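Local coordinates for protein CmeC (Campylobacter jejuni, PDB 4MT4) that forms a trimeric outer membrane channel of the outer membrane factor family and probably carries the export step of an efflux system, at residues Val50-Ala53 and Leu54-Asn58; Asn168-Glu171 and Asn172-Ala175; Lys222-Lys225 and Glu226-Lys230; Asp239-Asp242 and Ile243-Asn247. All coordinates share one frame; numbering follows the deposited sequence.

Contact 1 of 4, residues Val50-Ala53 and Leu54-Asn58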
loop_
_atom_site.group_PDB
_atom_site.type_symbol
_atom_site.label_atom_id
_atom_site.label_comp_id
_atom_site.label_asym_id
_atom_site.label_seq_id
_atom_site.Cartn_x
_atom_site.Cartn_y
_atom_site.Cartn_z
ATOM N N VAL B 50 -1.951 -26.799 -5.017
ATOM C CA VAL B 50 -1.139 -26.273 -3.925
ATOM C C VAL B 50 0.340 -26.478 -4.239
ATOM O O VAL B 50 1.169 -25.596 -3.999
ATOM C CB VAL B 50 -1.489 -26.941 -2.575
ATOM C CG1 VAL B 50 -0.438 -26.622 -1.523
ATOM C CG2 VAL B 50 -2.867 -26.497 -2.108
ATOM N N ASP B 51 0.663 -27.646 -4.787
ATOM C CA ASP B 51 2.028 -27.951 -5.204
ATOM C C ASP B 51 2.487 -27.000 -6.303
ATOM O O ASP B 51 3.649 -26.598 -6.341
ATOM C CB ASP B 51 2.140 -29.398 -5.687
ATOM C CG ASP B 51 2.126 -30.397 -4.547
ATOM O OD1 ASP B 51 2.318 -29.977 -3.387
ATOM O OD2 ASP B 51 1.934 -31.603 -4.810
ATOM N N LEU B 52 1.568 -26.648 -7.197
ATOM C CA LEU B 52 1.860 -25.696 -8.263
ATOM C C LEU B 52 2.188 -24.325 -7.687
ATOM O O LEU B 52 3.075 -23.629 -8.184
ATOM C CB LEU B 52 0.679 -25.596 -9.232
ATOM C CG LEU B 52 0.518 -26.740 -10.236
ATOM C CD1 LEU B 52 -0.852 -26.696 -10.897
ATOM C CD2 LEU B 52 1.621 -26.670 -11.280
ATOM N N ALA B 53 1.467 -23.942 -6.637
ATOM C CA ALA B 53 1.722 -22.684 -5.949
ATOM C C ALA B 53 3.094 -22.704 -5.287
ATOM O O ALA B 53 3.892 -21.786 -5.466
ATOM C CB ALA B 53 0.635 -22.412 -4.917
ATOM N N LEU B 54 3.373 -23.768 -4.540
ATOM C CA LEU B 54 4.655 -23.920 -3.859
ATOM C C LEU B 54 5.818 -24.010 -4.843
ATOM O O LEU B 54 6.980 -23.876 -4.459
ATOM C CB LEU B 54 4.634 -25.158 -2.963
ATOM C CG LEU B 54 3.704 -25.085 -1.752
ATOM C CD1 LEU B 54 3.624 -26.431 -1.047
ATOM C CD2 LEU B 54 4.168 -23.999 -0.791
ATOM N N LYS B 55 5.495 -24.236 -6.111
ATOM C CA LYS B 55 6.504 -24.350 -7.153
ATOM C C LYS B 55 6.630 -23.068 -7.977
ATOM O O LYS B 55 7.735 -22.652 -8.316
ATOM C CB LYS B 55 6.180 -25.530 -8.072
ATOM C CG LYS B 55 7.088 -25.650 -9.286
ATOM C CD LYS B 55 6.613 -26.746 -10.228
ATOM C CE LYS B 55 7.468 -26.802 -11.486
ATOM N NZ LYS B 55 7.425 -25.522 -12.245
ATOM N N ASN B 56 5.501 -22.436 -8.283
ATOM C CA ASN B 56 5.492 -21.347 -9.256
ATOM C C ASN B 56 5.167 -19.953 -8.709
ATOM O O ASN B 56 5.433 -18.957 -9.381
ATOM C CB ASN B 56 4.502 -21.679 -10.379
ATOM C CG ASN B 56 4.856 -22.962 -11.111
ATOM O OD1 ASN B 56 6.030 -23.277 -11.306
ATOM N ND2 ASN B 56 3.837 -23.709 -11.521
ATOM N N ASN B 57 4.597 -19.873 -7.508
ATOM C CA ASN B 57 4.185 -18.579 -6.955
ATOM C C ASN B 57 5.353 -17.608 -6.811
ATOM O O ASN B 57 6.352 -17.908 -6.161
ATOM C CB ASN B 57 3.497 -18.760 -5.601
ATOM C CG ASN B 57 2.824 -17.490 -5.116
ATOM O OD1 ASN B 57 3.455 -16.640 -4.487
ATOM N ND2 ASN B 57 1.534 -17.356 -5.404
ATOM N N ASN B 58 5.212 -16.438 -7.424
ATOM C CA ASN B 58 6.288 -15.453 -7.466
ATOM C C ASN B 58 6.463 -14.680 -6.162
ATOM O O ASN B 58 7.573 -14.264 -5.832
ATOM C CB ASN B 58 6.054 -14.479 -8.620
ATOM C CG ASN B 58 6.317 -15.109 -9.974
ATOM O OD1 ASN B 58 7.354 -15.737 -10.187
ATOM N ND2 ASN B 58 5.371 -14.958 -10.891
#

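Contact 2 of 4, residues Asn168-Glu171 and Asn172-Ala175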
loop_
_atom_site.group_PDB
_atom_site.type_symbol
_atom_site.label_atom_id
_atom_site.label_comp_id
_atom_site.label_asym_id
_atom_site.label_seq_id
_atom_site.Cartn_x
_atom_site.Cartn_y
_atom_site.Cartn_z
ATOM N N ASN B 168 -17.047 -23.076 -5.883
ATOM C CA ASN B 168 -18.300 -22.419 -5.540
ATOM C C ASN B 168 -18.891 -21.740 -6.770
ATOM O O ASN B 168 -20.102 -21.763 -6.989
ATOM C CB ASN B 168 -18.072 -21.399 -4.425
ATOM C CG ASN B 168 -19.360 -20.935 -3.771
ATOM O OD1 ASN B 168 -19.330 -20.183 -2.798
ATOM N ND2 ASN B 168 -20.494 -21.388 -4.290
ATOM N N ALA B 169 -18.019 -21.141 -7.572
ATOM C CA ALA B 169 -18.436 -20.448 -8.783
ATOM C C ALA B 169 -18.902 -21.433 -9.850
ATOM O O ALA B 169 -19.839 -21.152 -10.595
ATOM C CB ALA B 169 -17.305 -19.588 -9.312
ATOM N N TYR B 170 -18.248 -22.588 -9.914
ATOM C CA TYR B 170 -18.646 -23.640 -10.842
ATOM C C TYR B 170 -20.026 -24.190 -10.488
ATOM O O TYR B 170 -20.865 -24.401 -11.364
ATOM C CB TYR B 170 -17.622 -24.778 -10.850
ATOM C CG TYR B 170 -16.494 -24.605 -11.843
ATOM C CD1 TYR B 170 -16.737 -24.618 -13.212
ATOM C CD2 TYR B 170 -15.182 -24.451 -11.412
ATOM C CE1 TYR B 170 -15.707 -24.466 -14.123
ATOM C CE2 TYR B 170 -14.145 -24.302 -12.317
ATOM C CZ TYR B 170 -14.413 -24.309 -13.670
ATOM O OH TYR B 170 -13.379 -24.159 -14.567
ATOM N N GLU B 171 -20.248 -24.414 -9.195
ATOM C CA GLU B 171 -21.505 -24.968 -8.703
ATOM C C GLU B 171 -22.685 -24.043 -8.978
ATOM O O GLU B 171 -23.745 -24.491 -9.414
ATOM C CB GLU B 171 -21.406 -25.256 -7.205
ATOM C CG GLU B 171 -20.568 -26.478 -6.864
ATOM C CD GLU B 171 -21.256 -27.775 -7.244
ATOM O OE1 GLU B 171 -22.219 -28.162 -6.548
ATOM O OE2 GLU B 171 -20.837 -28.404 -8.239
ATOM N N ASN B 172 -22.499 -22.752 -8.719
ATOM C CA ASN B 172 -23.546 -21.771 -8.975
ATOM C C ASN B 172 -23.807 -21.602 -10.468
ATOM O O ASN B 172 -24.944 -21.379 -10.885
ATOM C CB ASN B 172 -23.187 -20.422 -8.349
ATOM C CG ASN B 172 -23.303 -20.431 -6.839
ATOM O OD1 ASN B 172 -23.957 -21.297 -6.261
ATOM N ND2 ASN B 172 -22.673 -19.458 -6.192
ATOM N N GLU B 173 -22.751 -21.712 -11.268
ATOM C CA GLU B 173 -22.878 -21.606 -12.717
ATOM C C GLU B 173 -23.640 -22.794 -13.295
ATOM O O GLU B 173 -24.475 -22.635 -14.186
ATOM C CB GLU B 173 -21.500 -21.504 -13.372
ATOM C CG GLU B 173 -21.540 -21.509 -14.892
ATOM C CD GLU B 173 -20.161 -21.587 -15.508
ATOM O OE1 GLU B 173 -19.173 -21.440 -14.761
ATOM O OE2 GLU B 173 -20.066 -21.801 -16.734
ATOM N N ASN B 174 -23.348 -23.985 -12.779
ATOM C CA ASN B 174 -24.006 -25.201 -13.239
ATOM C C ASN B 174 -25.471 -25.235 -12.818
ATOM O O ASN B 174 -26.327 -25.730 -13.550
ATOM C CB ASN B 174 -23.278 -26.435 -12.706
ATOM C CG ASN B 174 -23.175 -27.541 -13.739
ATOM O OD1 ASN B 174 -24.115 -28.312 -13.938
ATOM N ND2 ASN B 174 -22.027 -27.627 -14.399
ATOM N N ALA B 175 -25.750 -24.708 -11.630
ATOM C CA ALA B 175 -27.117 -24.626 -11.128
ATOM C C ALA B 175 -27.922 -23.629 -11.951
ATOM O O ALA B 175 -29.105 -23.837 -12.219
ATOM C CB ALA B 175 -27.123 -24.235 -9.658
#

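Contact 3 of 4, residues Lys222-Lys225 and Glu226-Lys230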
loop_
_atom_site.group_PDB
_atom_site.type_symbol
_atom_site.label_atom_id
_atom_site.label_comp_id
_atom_site.label_asym_id
_atom_site.label_seq_id
_atom_site.Cartn_x
_atom_site.Cartn_y
_atom_site.Cartn_z
ATOM N N LYS B 222 -21.092 -17.203 -15.024
ATOM C CA LYS B 222 -19.932 -17.495 -15.859
ATOM C C LYS B 222 -18.835 -16.474 -15.607
ATOM O O LYS B 222 -17.661 -16.816 -15.479
ATOM C CB LYS B 222 -20.304 -17.485 -17.342
ATOM C CG LYS B 222 -21.314 -18.531 -17.766
ATOM C CD LYS B 222 -21.563 -18.436 -19.262
ATOM C CE LYS B 222 -22.664 -19.372 -19.715
ATOM N NZ LYS B 222 -22.920 -19.244 -21.176
ATOM N N LEU B 223 -19.238 -15.211 -15.540
ATOM C CA LEU B 223 -18.312 -14.109 -15.340
ATOM C C LEU B 223 -17.648 -14.199 -13.973
ATOM O O LEU B 223 -16.448 -13.960 -13.836
ATOM C CB LEU B 223 -19.041 -12.773 -15.492
ATOM C CG LEU B 223 -18.278 -11.693 -16.255
ATOM C CD1 LEU B 223 -17.691 -12.276 -17.526
ATOM C CD2 LEU B 223 -19.192 -10.521 -16.574
ATOM N N ASN B 224 -18.440 -14.548 -12.965
ATOM C CA ASN B 224 -17.932 -14.740 -11.614
ATOM C C ASN B 224 -16.978 -15.927 -11.549
ATOM O O ASN B 224 -16.031 -15.940 -10.763
ATOM C CB ASN B 224 -19.092 -14.938 -10.637
ATOM C CG ASN B 224 -18.626 -15.176 -9.216
ATOM O OD1 ASN B 224 -18.320 -14.234 -8.484
ATOM N ND2 ASN B 224 -18.579 -16.440 -8.812
ATOM N N LYS B 225 -17.238 -16.923 -12.389
ATOM C CA LYS B 225 -16.403 -18.113 -12.459
ATOM C C LYS B 225 -15.064 -17.793 -13.117
ATOM O O LYS B 225 -14.015 -18.264 -12.677
ATOM C CB LYS B 225 -17.130 -19.223 -13.224
ATOM C CG LYS B 225 -16.430 -20.574 -13.215
ATOM C CD LYS B 225 -15.550 -20.771 -14.445
ATOM C CE LYS B 225 -16.327 -20.549 -15.735
ATOM N NZ LYS B 225 -15.511 -20.862 -16.941
ATOM N N GLU B 226 -15.110 -16.988 -14.174
ATOM C CA GLU B 226 -13.905 -16.592 -14.890
ATOM C C GLU B 226 -12.998 -15.720 -14.028
ATOM O O GLU B 226 -11.779 -15.723 -14.201
ATOM C CB GLU B 226 -14.269 -15.851 -16.177
ATOM C CG GLU B 226 -14.722 -16.762 -17.304
ATOM C CD GLU B 226 -13.595 -17.626 -17.838
ATOM O OE1 GLU B 226 -12.441 -17.146 -17.875
ATOM O OE2 GLU B 226 -13.861 -18.784 -18.222
ATOM N N ASN B 227 -13.598 -14.978 -13.102
ATOM C CA ASN B 227 -12.841 -14.101 -12.216
ATOM C C ASN B 227 -11.976 -14.885 -11.237
ATOM O O ASN B 227 -10.845 -14.496 -10.944
ATOM C CB ASN B 227 -13.785 -13.177 -11.445
ATOM C CG ASN B 227 -13.041 -12.181 -10.572
ATOM O OD1 ASN B 227 -12.536 -11.170 -11.061
ATOM N ND2 ASN B 227 -12.973 -12.461 -9.276
ATOM N N TYR B 228 -12.517 -15.990 -10.733
ATOM C CA TYR B 228 -11.803 -16.826 -9.778
ATOM C C TYR B 228 -10.888 -17.819 -10.482
ATOM O O TYR B 228 -9.935 -18.323 -9.891
ATOM C CB TYR B 228 -12.787 -17.563 -8.869
ATOM C CG TYR B 228 -13.398 -16.681 -7.803
ATOM C CD1 TYR B 228 -12.631 -16.203 -6.748
ATOM C CD2 TYR B 228 -14.741 -16.330 -7.848
ATOM C CE1 TYR B 228 -13.181 -15.397 -5.771
ATOM C CE2 TYR B 228 -15.302 -15.525 -6.872
ATOM C CZ TYR B 228 -14.516 -15.062 -5.836
ATOM O OH TYR B 228 -15.064 -14.260 -4.861
ATOM N N LEU B 229 -11.183 -18.102 -11.747
ATOM C CA LEU B 229 -10.306 -18.940 -12.554
ATOM C C LEU B 229 -9.010 -18.185 -12.819
ATOM O O LEU B 229 -7.918 -18.737 -12.677
ATOM C CB LEU B 229 -10.975 -19.336 -13.872
ATOM C CG LEU B 229 -10.832 -20.800 -14.306
ATOM C CD1 LEU B 229 -11.136 -20.955 -15.789
ATOM C CD2 LEU B 229 -9.453 -21.358 -13.975
ATOM N N LYS B 230 -9.145 -16.918 -13.202
ATOM C CA LYS B 230 -7.997 -16.043 -13.408
ATOM C C LYS B 230 -7.159 -15.929 -12.141
ATOM O O LYS B 230 -5.931 -15.998 -12.188
ATOM C CB LYS B 230 -8.454 -14.651 -13.851
ATOM C CG LYS B 230 -7.406 -13.563 -13.654
ATOM C CD LYS B 230 -8.025 -12.173 -13.700
ATOM C CE LYS B 230 -7.018 -11.106 -13.295
ATOM N NZ LYS B 230 -7.630 -9.749 -13.252
#

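Contact 4 of 4, residues Asp239-Asp242 and Ile243-Asn247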
loop_
_atom_site.group_PDB
_atom_site.type_symbol
_atom_site.label_atom_id
_atom_site.label_comp_id
_atom_site.label_asym_id
_atom_site.label_seq_id
_atom_site.Cartn_x
_atom_site.Cartn_y
_atom_site.Cartn_z
ATOM N N ASP B 239 2.793 -21.250 -16.937
ATOM C CA ASP B 239 2.550 -21.530 -18.346
ATOM C C ASP B 239 1.546 -20.528 -18.906
ATOM O O ASP B 239 0.421 -20.428 -18.420
ATOM C CB ASP B 239 2.040 -22.963 -18.529
ATOM C CG ASP B 239 1.988 -23.384 -19.984
ATOM O OD1 ASP B 239 1.090 -22.911 -20.713
ATOM O OD2 ASP B 239 2.840 -24.197 -20.399
ATOM N N LEU B 240 1.961 -19.790 -19.929
ATOM C CA LEU B 240 1.143 -18.720 -20.493
ATOM C C LEU B 240 -0.093 -19.244 -21.220
ATOM O O LEU B 240 -1.141 -18.595 -21.225
ATOM C CB LEU B 240 1.980 -17.862 -21.443
ATOM C CG LEU B 240 3.160 -17.137 -20.790
ATOM C CD1 LEU B 240 3.888 -16.268 -21.801
ATOM C CD2 LEU B 240 2.688 -16.309 -19.604
ATOM N N ASN B 241 0.032 -20.414 -21.840
ATOM C CA ASN B 241 -1.101 -21.038 -22.511
ATOM C C ASN B 241 -2.123 -21.551 -21.506
ATOM O O ASN B 241 -3.329 -21.449 -21.725
ATOM C CB ASN B 241 -0.637 -22.179 -23.419
ATOM C CG ASN B 241 -0.308 -21.709 -24.823
ATOM O OD1 ASN B 241 -0.716 -20.624 -25.238
ATOM N ND2 ASN B 241 0.422 -22.532 -25.569
ATOM N N ASP B 242 -1.626 -22.103 -20.402
ATOM C CA ASP B 242 -2.478 -22.558 -19.310
ATOM C C ASP B 242 -3.282 -21.393 -18.748
ATOM O O ASP B 242 -4.475 -21.519 -18.469
ATOM C CB ASP B 242 -1.636 -23.205 -18.208
ATOM C CG ASP B 242 -2.442 -23.520 -16.962
ATOM O OD1 ASP B 242 -3.622 -23.905 -17.090
ATOM O OD2 ASP B 242 -1.890 -23.385 -15.851
ATOM N N ILE B 243 -2.611 -20.259 -18.586
ATOM C CA ILE B 243 -3.240 -19.047 -18.080
ATOM C C ILE B 243 -4.301 -18.540 -19.048
ATOM O O ILE B 243 -5.377 -18.120 -18.633
ATOM C CB ILE B 243 -2.194 -17.941 -17.837
ATOM C CG1 ILE B 243 -1.246 -18.351 -16.709
ATOM C CG2 ILE B 243 -2.867 -16.611 -17.512
ATOM C CD1 ILE B 243 -0.015 -17.496 -16.620
ATOM N N LEU B 244 -3.998 -18.604 -20.339
ATOM C CA LEU B 244 -4.884 -18.060 -21.361
ATOM C C LEU B 244 -6.094 -18.937 -21.680
ATOM O O LEU B 244 -7.215 -18.436 -21.779
ATOM C CB LEU B 244 -4.101 -17.808 -22.652
ATOM C CG LEU B 244 -3.425 -16.449 -22.826
ATOM C CD1 LEU B 244 -2.599 -16.425 -24.102
ATOM C CD2 LEU B 244 -4.467 -15.345 -22.845
ATOM N N TYR B 245 -5.876 -20.238 -21.848
ATOM C CA TYR B 245 -6.901 -21.083 -22.454
ATOM C C TYR B 245 -7.412 -22.233 -21.582
ATOM O O TYR B 245 -8.546 -22.679 -21.752
ATOM C CB TYR B 245 -6.375 -21.647 -23.778
ATOM C CG TYR B 245 -5.872 -20.583 -24.728
ATOM C CD1 TYR B 245 -6.748 -19.675 -25.312
ATOM C CD2 TYR B 245 -4.522 -20.485 -25.041
ATOM C CE1 TYR B 245 -6.291 -18.699 -26.178
ATOM C CE2 TYR B 245 -4.057 -19.513 -25.906
ATOM C CZ TYR B 245 -4.945 -18.623 -26.472
ATOM O OH TYR B 245 -4.489 -17.653 -27.335
ATOM N N LYS B 246 -6.593 -22.714 -20.655
ATOM C CA LYS B 246 -6.972 -23.888 -19.871
ATOM C C LYS B 246 -7.931 -23.576 -18.723
ATOM O O LYS B 246 -8.098 -22.423 -18.328
ATOM C CB LYS B 246 -5.728 -24.581 -19.318
ATOM C CG LYS B 246 -4.903 -25.299 -20.368
ATOM C CD LYS B 246 -4.027 -26.364 -19.735
ATOM C CE LYS B 246 -3.399 -27.257 -20.791
ATOM N NZ LYS B 246 -3.052 -28.596 -20.240
ATOM N N ASN B 247 -8.561 -24.623 -18.197
ATOM C CA ASN B 247 -9.460 -24.499 -17.056
ATOM C C ASN B 247 -8.924 -25.257 -15.847
ATOM O O ASN B 247 -7.741 -25.590 -15.788
ATOM C CB ASN B 247 -10.860 -25.000 -17.413
ATOM C CG ASN B 247 -11.459 -24.265 -18.596
ATOM O OD1 ASN B 247 -11.981 -23.160 -18.455
ATOM N ND2 ASN B 247 -11.391 -24.882 -19.771
#

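Contact 1 of 4, residues Val50-Ala53 and Leu54-Asn58
The carbonyl oxygen of Leu52 is gripped by two backbone amides of the next turn, a short but bent bond from Asn56 N to Leu52 O at 2.7 Å and a weak one from Lys55 N. The bonding becomes shared and bent here near the end of helix 44-56, which stops at Asn56; Asn57 is the first residue to leave helical angles. Leu54 N still reaches Val50 O at 2.9 Å along a nearly straight N-H line (167°), and Asn57 N closes the last turn on Ala53 O, also at 2.9 Å. On one flank Val50 and Leu54 lie side by side and point the same way, Val50 CG1 resting 4.1 Å from Leu54 CD1. Leu52 and Asn56 make a similar pair on another flank, with the methyl CD2 of Leu52 3.7 Å from Asn56 ND2. The oxygen of that amide takes part in a polar cluster: Lys55 NZ meets Asn56 OD1 at 2.8 Å, in the carbonyl plane and on a lone pair, because the extended lysine bends only at its last torsion (chi4 -60°). Lys55 NZ also forms a salt bridge with Asp468, and Asn56 ND2 donates a hydrogen bond to Thr236 O. Asn57 is the N-cap of the following helix 58-79: CG stands opposite the backbone N (chi1 -169°), letting OD1 accept from Leu60 N while ND2 bonds to Leu235 O. The junction between helices 44-56 and 58-79 is thus tied to the end of helix 201-236, while Ala53, Leu54 and Asn57 pack against helix 129-195.

Contact 2 of 4, residues Asn168-Glu171 and Asn172-Ala175
A little past the middle of the long helix 129-195, one of the helices of the periplasmic barrel in this outer membrane factor, Asn168 and Asn172 stand one turn apart and cross obliquely, their amide planes 59° from each other. The two amide nitrogens come within 3.5 Å of one another, Asn168 ND2 against Asn172 ND2, and since both are donors they cannot bond together. The closeness is consistent with a shared acceptor: each donates a hydrogen bond to Asn430 OD1 on helix 411-445, while Asn172 OD1 takes one from Asn429 ND2. The first torsions differ, for Asn168 extends CG away from its backbone N (chi1 -165°) whereas Asn172 turns CG beside its own, over the preceding turn, where CG lies 3.5 Å from Asn168 O. Beneath the side chains the helix is regular, with Asn172 N to Asn168 O at 3.1 Å and Asn174 N to Tyr170 O at 2.9 Å. On another flank Glu173 reaches out along an extended chain, and its OE1 approaches the Tyr170 ring obliquely, 4.3 Å from CD1. That oxygen is buried and has no hydrogen-bonding partner in the model. Lys222 and Lys225 of helix 201-236 pack against the side chain, Lys222 through its aliphatic part, and the charge of Lys225 may ease the burial. The Tyr170 ring itself stacks with Tyr250. Asparagine side chains thus hydrogen-bond between helices 129-195 and 411-445, two packed helices of the outer membrane factor helical barrel.

Contact 3 of 4, residues Lys222-Lys225 and Glu226-Lys230
Lys225 and Glu226, neighbours in helix 201-236, run side by side in the same direction and meet through Lys225 NZ and Glu226 OE2 at 2.9 Å, a salt bridge between consecutive residues. Two bends in the lysine make it possible: CG starts out trans to the backbone N (chi1 -173°), then the chain folds at chi2 and chi3 beside the next residue, Glu226. The ammonium meets OE2 on its anti side and 33° out of the carboxylate plane, a slanted approach. This half is closely packed, with the buried Lys225 also lying against Glu173 of helix 129-195. Its carbonyl is shared, accepting from Leu229 N at 3.0 Å and weakly from Tyr228 N.

The side formed by Asn224 and Tyr228 is less buried: both are partly exposed, though they touch Ala169 and Asn165 of helix 129-195. They cross with amide and ring 70° apart and no hydrogen bond between them. Asn224 ND2 lies in the ring plane at its edge, 3.9 Å from Tyr228 CE2, and Asn224 OD1 comes slightly nearer the same carbon, at 3.7 Å.

Glu226 also faces the second subunit, its OE1 forming a long, weak ion pair with Arg370 there. One carboxylate therefore lies between a lysine of its own helix and an arginine of the next chain, an arrangement that probably favours its charged form at the subunit interface.

Contact 4 of 4, residues Asp239-Asp242 and Ile243-Asn247
The ring of Tyr245 has Leu244 CB over one face, 3.6 Å above the plane and offset toward the rim, and Asn241 OD1 at its edge, in plane and 3.6 Å from CE2. Amide and ring are 50° apart. Their polar ends turn to the second subunit: Asn241 OD1 accepts from Ser15 N of that chain, and Tyr245 OH bonds to Ser15 O.

The short helix 240-245 starts at Asp239, the N-cap, whose OD1 accepts from Asp242 N at 2.9 Å. Tyr245 N to Asn241 O, at 2.8 Å, closes the firm bonding, and Lys246 N to Asp242 O at 3.3 Å is weak. Asp242 crosses Lys246 at about a right angle; a chi1 of 172° swings its carboxylate beside the carbonyl carbon, bringing OD1 to 3.1 Å from Lys246 CB. That charge is met instead by Lys233 through OD1, while OD2 bonds to Ser237 OG. Leu240 CD2 touches Ile243 CD1 at 4.2 Å.

Lys233 ties the helix back to helix 201-236. Arg370 of the second subunit bonds to Ile243 O and Lys246 O, and Leu240 and Ile243 pack on Phe366 and Ile363 of that subunit's helix 339-405, Leu244 on its Ile264.

In the fold
The contacts follow the chain in numerical order, each a local turn of helix: contact 1 at the end of helix 44-56, contact 2 on the long helix 129-195, contact 3 on helix 201-236 and contact 4 on the short helix 240-245. Contacts 2 and 3 face each other on successive helices, centres about 11 Å apart, with Glu173 against Lys225. Contact 4 touches contact 3 through Asn247 and Leu229, and contact 2 through Asn247 and Tyr170. Contact 1 touches none of the others, its centre about 15 Å from that of contact 4. Arg370 of the second subunit makes two hydrogen bonds to contact 4 but only a long, weak ion pair with contact 3, so this region helps join the trimer.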